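Local coordinates for putative DNA ligase-like protein Rv0938/MT0965 (PDB 2IRU) that contains the polymerase domain of LigD, a multifunctional enzyme that, with Ku, probably repairs DNA double-strand breaks by non-homologous end joining, at residues 9-13 / 98-104; 48-54 / 93-97. One frame throughout, in Å; residues are numbered along the deposited sequence.

Interaction 1 of 2, residues 9-13 / 98-104; sequences EQRVT and SATGLAW
The hydroxyl of Ser98 donates to the side-chain amide of Gln10, with Ser98 OG and Gln10 OE1 2.7 Å apart. The donor lies in the plane of the amide, on a lone pair of OE1, and the C=O...O angle is 137°. Gln10 has CG anti to its own carbonyl carbon (chi1 -55°), and an extended chain beyond it carries the amide across the gap to the start of helix 99-107. A second polar link runs through a water that lies 2.6 Å from Gln10 O, to which it donates, and equally close to Thr100 OG1. Gln10 therefore reaches the first turn of the helix twice, directly by its side chain and through water by its backbone.

Ser98 is the N-cap of that helix. Its OG also accepts from Gly101 N at 3.1 Å, a bond with an N-H...O angle of 149°. One hydroxyl thus caps the helix and tethers the irregular N-terminal segment of the polymerase domain, which comes ahead of strand 20-22.

Apolar contacts follow along the helix. The CB of Gln10 rests against CB and CG2 of Thr100, whose methyl also meets Val12 CG2 at 3.7 Å; Val12 and Thr100 pass alongside one another, running opposite ways. Val12 splits its two branches over the helix: CG1 lies against the backbone at Ala103, whereas CG2 also reaches Trp104 CB at 3.9 Å. Val12 CB faces the methyl of Ala103 at 4.1 Å. The Trp104 indole turns from this contact onto Leu71 and Pro76, and Trp78 packs on both Gln10 and Thr100.

Interaction 2 of 2, residues 48-54 / 93-97; sequences AGRPATR and YPIID
Buried backbone and side-chain packing joins the 48-54 segment, which runs into strand 53-56, to residues 93-97, which include part of strand 91-95 and the chain that follows it. One direct hydrogen bond spans it: Ala52 N to Pro94 O, 3.0 Å and nearly straight at 167°. A water bridges the next part, donating to Arg50 O and accepting from Ile96 N, so it takes the place of a second direct backbone bond.

Pro51 CB sits over one face of the Tyr93 ring, 3.7 Å from its centroid, a CH-pi contact displaced toward the rim. The same ring turns its edge to Ala52 O and to Thr53 OG1, which lies 3.5 Å from Tyr93 CE1. The two strands belong to separate antiparallel sheets of the primase-polymerase domain, 53-56 to a four-stranded one and 91-95 to a hairpin with 80-84. Thr53 lies close to His114 and Thr239, predicted substrate-binding residues; its hydroxyl bonds to Lys69 NZ.

Arg54 folds back on itself, bent at chi2 and chi3 (77° and 73°), which lays one guanidinium face on Pro94 CG. Its NH1 bonds in the guanidinium plane to Ala52 O at 2.8 Å; Lys69 O and Gln70 O take further N-H groups. Beyond Pro94, the Ala52 methyl meets Ile96 CG1 at 3.9 Å, and Ile95 CG2 lies 3.5 Å from Gly49 N.

Overall arrangement
Interaction 2 is largely buried, about 12 Å from the chain centre, while interaction 1 lies farther out, with its centre about 20 Å away and only part of its surface covered. Strand 91-95 leads directly into helix 99-107, so their second segments are consecutive, and both segments of interaction 2 fall between the two of interaction 1 in sequence. The two meet where Leu102 and Trp104 pack on Ile96, and Trp104 on Arg54. Outside, one side-chain hydroxyl bond and small apolar groups hold a coil to a helix; inside, a backbone bond, a buried arginine and proline contacts join parts of two sheets.

Interaction 1 of 2, residues 9-13 / 98-104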
loop_
_atom_site.group_PDB
_atom_site.type_symbol
_atom_site.label_atom_id
_atom_site.label_comp_id
_atom_site.label_asym_id
_atom_site.label_seq_id
_atom_site.Cartn_x
_atom_site.Cartn_y
_atom_site.Cartn_z
ATOM N N GLU A 9 -3.665 27.765 -3.506
ATOM C CA GLU A 9 -3.522 27.178 -4.858
ATOM C C GLU A 9 -2.382 26.171 -4.917
ATOM O O GLU A 9 -1.223 26.509 -4.654
ATOM C CB GLU A 9 -3.299 28.232 -5.948
ATOM C CG GLU A 9 -3.165 27.642 -7.366
ATOM C CD GLU A 9 -3.017 28.690 -8.452
ATOM O OE1 GLU A 9 -3.747 29.708 -8.386
ATOM O OE2 GLU A 9 -2.189 28.504 -9.388
ATOM N N GLN A 10 -2.713 24.960 -5.355
ATOM C CA GLN A 10 -1.739 23.859 -5.394
ATOM C C GLN A 10 -1.083 23.818 -6.761
ATOM O O GLN A 10 -1.768 23.669 -7.767
ATOM C CB GLN A 10 -2.463 22.552 -5.171
ATOM C CG GLN A 10 -3.283 22.563 -3.847
ATOM C CD GLN A 10 -3.796 21.172 -3.430
ATOM O OE1 GLN A 10 -3.712 20.212 -4.181
ATOM N NE2 GLN A 10 -4.340 21.087 -2.206
ATOM N N ARG A 11 0.239 23.915 -6.780
ATOM C CA ARG A 11 1.004 23.895 -8.033
ATOM C C ARG A 11 2.300 23.091 -7.828
ATOM O O ARG A 11 2.979 23.242 -6.819
ATOM C CB ARG A 11 1.387 25.314 -8.464
ATOM C CG ARG A 11 0.249 26.332 -8.649
ATOM C CD ARG A 11 0.817 27.692 -9.061
ATOM N NE ARG A 11 0.645 27.912 -10.513
ATOM C CZ ARG A 11 1.648 28.026 -11.373
ATOM N NH1 ARG A 11 2.895 27.969 -10.938
ATOM N NH2 ARG A 11 1.417 28.195 -12.666
ATOM N N VAL A 12 2.634 22.247 -8.798
ATOM C CA VAL A 12 3.911 21.527 -8.764
ATOM C C VAL A 12 4.574 21.691 -10.107
ATOM O O VAL A 12 3.924 21.552 -11.147
ATOM C CB VAL A 12 3.690 20.027 -8.480
ATOM C CG1 VAL A 12 4.992 19.174 -8.668
ATOM C CG2 VAL A 12 3.169 19.878 -7.075
ATOM N N THR A 13 5.862 21.998 -10.051
ATOM C CA THR A 13 6.676 22.143 -11.263
ATOM C C THR A 13 7.577 20.881 -11.400
ATOM O O THR A 13 8.420 20.580 -10.539
ATOM C CB THR A 13 7.563 23.422 -11.241
ATOM O OG1 THR A 13 6.744 24.610 -11.087
ATOM C CG2 THR A 13 8.362 23.503 -12.559
ATOM N N SER A 98 -5.105 15.028 -2.972
ATOM C CA SER A 98 -5.415 15.706 -4.239
ATOM C C SER A 98 -4.456 15.211 -5.313
ATOM O O SER A 98 -3.355 14.703 -5.030
ATOM C CB SER A 98 -5.249 17.215 -4.102
ATOM O OG SER A 98 -3.863 17.569 -3.955
ATOM N N ALA A 99 -4.893 15.372 -6.564
ATOM C CA ALA A 99 -4.038 15.019 -7.701
ATOM C C ALA A 99 -2.697 15.777 -7.658
ATOM O O ALA A 99 -1.617 15.200 -7.914
ATOM C CB ALA A 99 -4.793 15.286 -9.016
ATOM N N THR A 100 -2.757 17.051 -7.273
ATOM C CA THR A 100 -1.530 17.837 -7.225
ATOM C C THR A 100 -0.562 17.314 -6.150
ATOM O O THR A 100 0.662 17.374 -6.333
ATOM C CB THR A 100 -1.808 19.335 -7.074
ATOM O OG1 THR A 100 -2.723 19.742 -8.103
ATOM C CG2 THR A 100 -0.540 20.102 -7.281
ATOM N N GLY A 101 -1.103 16.731 -5.074
ATOM C CA GLY A 101 -0.282 16.085 -4.075
ATOM C C GLY A 101 0.499 14.927 -4.685
ATOM O O GLY A 101 1.672 14.712 -4.398
ATOM N N LEU A 102 -0.181 14.139 -5.528
ATOM C CA LEU A 102 0.514 13.036 -6.205
ATOM C C LEU A 102 1.527 13.562 -7.239
ATOM O O LEU A 102 2.555 12.929 -7.460
ATOM C CB LEU A 102 -0.477 12.076 -6.853
ATOM C CG LEU A 102 -1.189 11.171 -5.857
ATOM C CD1 LEU A 102 -2.398 10.497 -6.461
ATOM C CD2 LEU A 102 -0.246 10.132 -5.240
ATOM N N ALA A 103 1.218 14.692 -7.868
ATOM C CA ALA A 103 2.232 15.369 -8.701
ATOM C C ALA A 103 3.503 15.705 -7.878
ATOM O O ALA A 103 4.639 15.566 -8.364
ATOM C CB ALA A 103 1.651 16.587 -9.372
ATOM N N TRP A 104 3.309 16.167 -6.634
ATOM C CA TRP A 104 4.440 16.445 -5.713
ATOM C C TRP A 104 5.184 15.133 -5.402
ATOM O O TRP A 104 6.411 15.071 -5.466
ATOM C CB TRP A 104 3.909 17.085 -4.409
ATOM C CG TRP A 104 4.972 17.293 -3.403
ATOM C CD1 TRP A 104 6.023 18.187 -3.474
ATOM C CD2 TRP A 104 5.182 16.514 -2.221
ATOM N NE1 TRP A 104 6.826 18.048 -2.362
ATOM C CE2 TRP A 104 6.327 17.040 -1.572
ATOM C CE3 TRP A 104 4.471 15.459 -1.609
ATOM C CZ2 TRP A 104 6.802 16.513 -0.353
ATOM C CZ3 TRP A 104 4.920 14.936 -0.419
ATOM C CH2 TRP A 104 6.077 15.476 0.222
HETATM O O HOH W 1 -3.473 22.101 -8.911
#

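Interaction 2 of 2, residues 48-54 / 93-97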
loop_
_atom_site.group_PDB
_atom_site.type_symbol
_atom_site.label_atom_id
_atom_site.label_comp_id
_atom_site.label_asym_id
_atom_site.label_seq_id
_atom_site.Cartn_x
_atom_site.Cartn_y
_atom_site.Cartn_z
ATOM N N ALA A 48 -6.411 8.714 1.189
ATOM C CA ALA A 48 -7.072 9.842 1.892
ATOM C C ALA A 48 -7.074 9.616 3.408
ATOM O O ALA A 48 -7.358 8.512 3.902
ATOM C CB ALA A 48 -8.511 9.995 1.413
ATOM N N GLY A 49 -6.801 10.695 4.147
ATOM C CA GLY A 49 -6.879 10.653 5.600
ATOM C C GLY A 49 -5.733 9.905 6.273
ATOM O O GLY A 49 -5.711 9.803 7.503
ATOM N N ARG A 50 -4.777 9.393 5.482
ATOM C CA ARG A 50 -3.695 8.571 6.057
ATOM C C ARG A 50 -2.359 9.313 6.012
ATOM O O ARG A 50 -2.094 10.023 5.024
ATOM C CB ARG A 50 -3.557 7.273 5.269
ATOM C CG ARG A 50 -4.877 6.512 5.279
ATOM C CD ARG A 50 -4.818 5.152 4.528
ATOM N NE ARG A 50 -6.213 4.771 4.320
ATOM C CZ ARG A 50 -6.969 4.099 5.198
ATOM N NH1 ARG A 50 -6.444 3.586 6.326
ATOM N NH2 ARG A 50 -8.251 3.897 4.920
ATOM N N PRO A 51 -1.492 9.119 7.042
ATOM C CA PRO A 51 -0.142 9.686 6.965
ATOM C C PRO A 51 0.626 8.968 5.860
ATOM O O PRO A 51 0.689 7.736 5.858
ATOM C CB PRO A 51 0.479 9.359 8.334
ATOM C CG PRO A 51 -0.300 8.077 8.839
ATOM C CD PRO A 51 -1.699 8.280 8.248
ATOM N N ALA A 52 1.209 9.743 4.950
ATOM C CA ALA A 52 1.930 9.165 3.795
ATOM C C ALA A 52 3.430 9.111 4.066
ATOM O O ALA A 52 4.089 10.174 4.134
ATOM C CB ALA A 52 1.672 9.973 2.528
ATOM N N THR A 53 3.941 7.888 4.219
ATOM C CA THR A 53 5.410 7.647 4.215
ATOM C C THR A 53 5.901 7.565 2.775
ATOM O O THR A 53 5.296 6.867 1.979
ATOM C CB THR A 53 5.748 6.368 5.012
ATOM O OG1 THR A 53 5.462 6.608 6.389
ATOM C CG2 THR A 53 7.229 5.991 4.880
ATOM N N ARG A 54 6.974 8.292 2.452
ATOM C CA ARG A 54 7.574 8.240 1.092
ATOM C C ARG A 54 8.820 7.370 1.091
ATOM O O ARG A 54 9.538 7.355 2.088
ATOM C CB ARG A 54 7.981 9.667 0.612
ATOM C CG ARG A 54 6.790 10.600 0.264
ATOM C CD ARG A 54 6.111 11.166 1.491
ATOM N NE ARG A 54 6.989 12.183 2.082
ATOM C CZ ARG A 54 7.088 12.485 3.379
ATOM N NH1 ARG A 54 6.322 11.883 4.304
ATOM N NH2 ARG A 54 7.945 13.462 3.738
ATOM N N TYR A 93 3.197 14.179 9.355
ATOM C CA TYR A 93 3.226 13.604 8.008
ATOM C C TYR A 93 2.388 14.385 7.011
ATOM O O TYR A 93 1.403 14.987 7.425
ATOM C CB TYR A 93 2.584 12.220 8.036
ATOM C CG TYR A 93 3.323 11.127 8.750
ATOM C CD1 TYR A 93 4.062 10.195 8.008
ATOM C CD2 TYR A 93 3.209 10.976 10.145
ATOM C CE1 TYR A 93 4.693 9.124 8.647
ATOM C CE2 TYR A 93 3.854 9.919 10.789
ATOM C CZ TYR A 93 4.588 9.011 10.023
ATOM O OH TYR A 93 5.207 7.948 10.660
ATOM N N PRO A 94 2.705 14.282 5.683
ATOM C CA PRO A 94 1.777 14.821 4.681
ATOM C C PRO A 94 0.608 13.841 4.583
ATOM O O PRO A 94 0.768 12.666 4.888
ATOM C CB PRO A 94 2.574 14.766 3.368
ATOM C CG PRO A 94 3.628 13.667 3.588
ATOM C CD PRO A 94 3.848 13.555 5.090
ATOM N N ILE A 95 -0.552 14.336 4.221
ATOM C CA ILE A 95 -1.694 13.481 3.843
ATOM C C ILE A 95 -1.911 13.842 2.366
ATOM O O ILE A 95 -2.129 14.991 2.042
ATOM C CB ILE A 95 -2.948 13.826 4.674
ATOM C CG1 ILE A 95 -2.720 13.542 6.173
ATOM C CG2 ILE A 95 -4.214 13.095 4.085
ATOM C CD1 ILE A 95 -3.729 14.235 7.039
ATOM N N ILE A 96 -1.846 12.851 1.491
ATOM C CA ILE A 96 -2.004 13.105 0.058
ATOM C C ILE A 96 -3.467 12.900 -0.257
ATOM O O ILE A 96 -3.995 11.808 -0.039
ATOM C CB ILE A 96 -1.107 12.142 -0.750
ATOM C CG1 ILE A 96 0.375 12.324 -0.319
ATOM C CG2 ILE A 96 -1.337 12.321 -2.235
ATOM C CD1 ILE A 96 0.982 13.712 -0.549
ATOM N N ASP A 97 -4.121 13.974 -0.713
ATOM C CA ASP A 97 -5.585 13.982 -0.842
ATOM C C ASP A 97 -6.051 14.768 -2.062
ATOM O O ASP A 97 -7.239 15.092 -2.179
ATOM C CB ASP A 97 -6.258 14.492 0.459
ATOM C CG ASP A 97 -5.762 15.876 0.886
ATOM O OD1 ASP A 97 -5.072 16.576 0.090
ATOM O OD2 ASP A 97 -6.086 16.286 2.050
HETATM O O HOH W 2 -7.561 13.420 3.411
HETATM O O HOH W 3 -1.934 10.152 2.331
#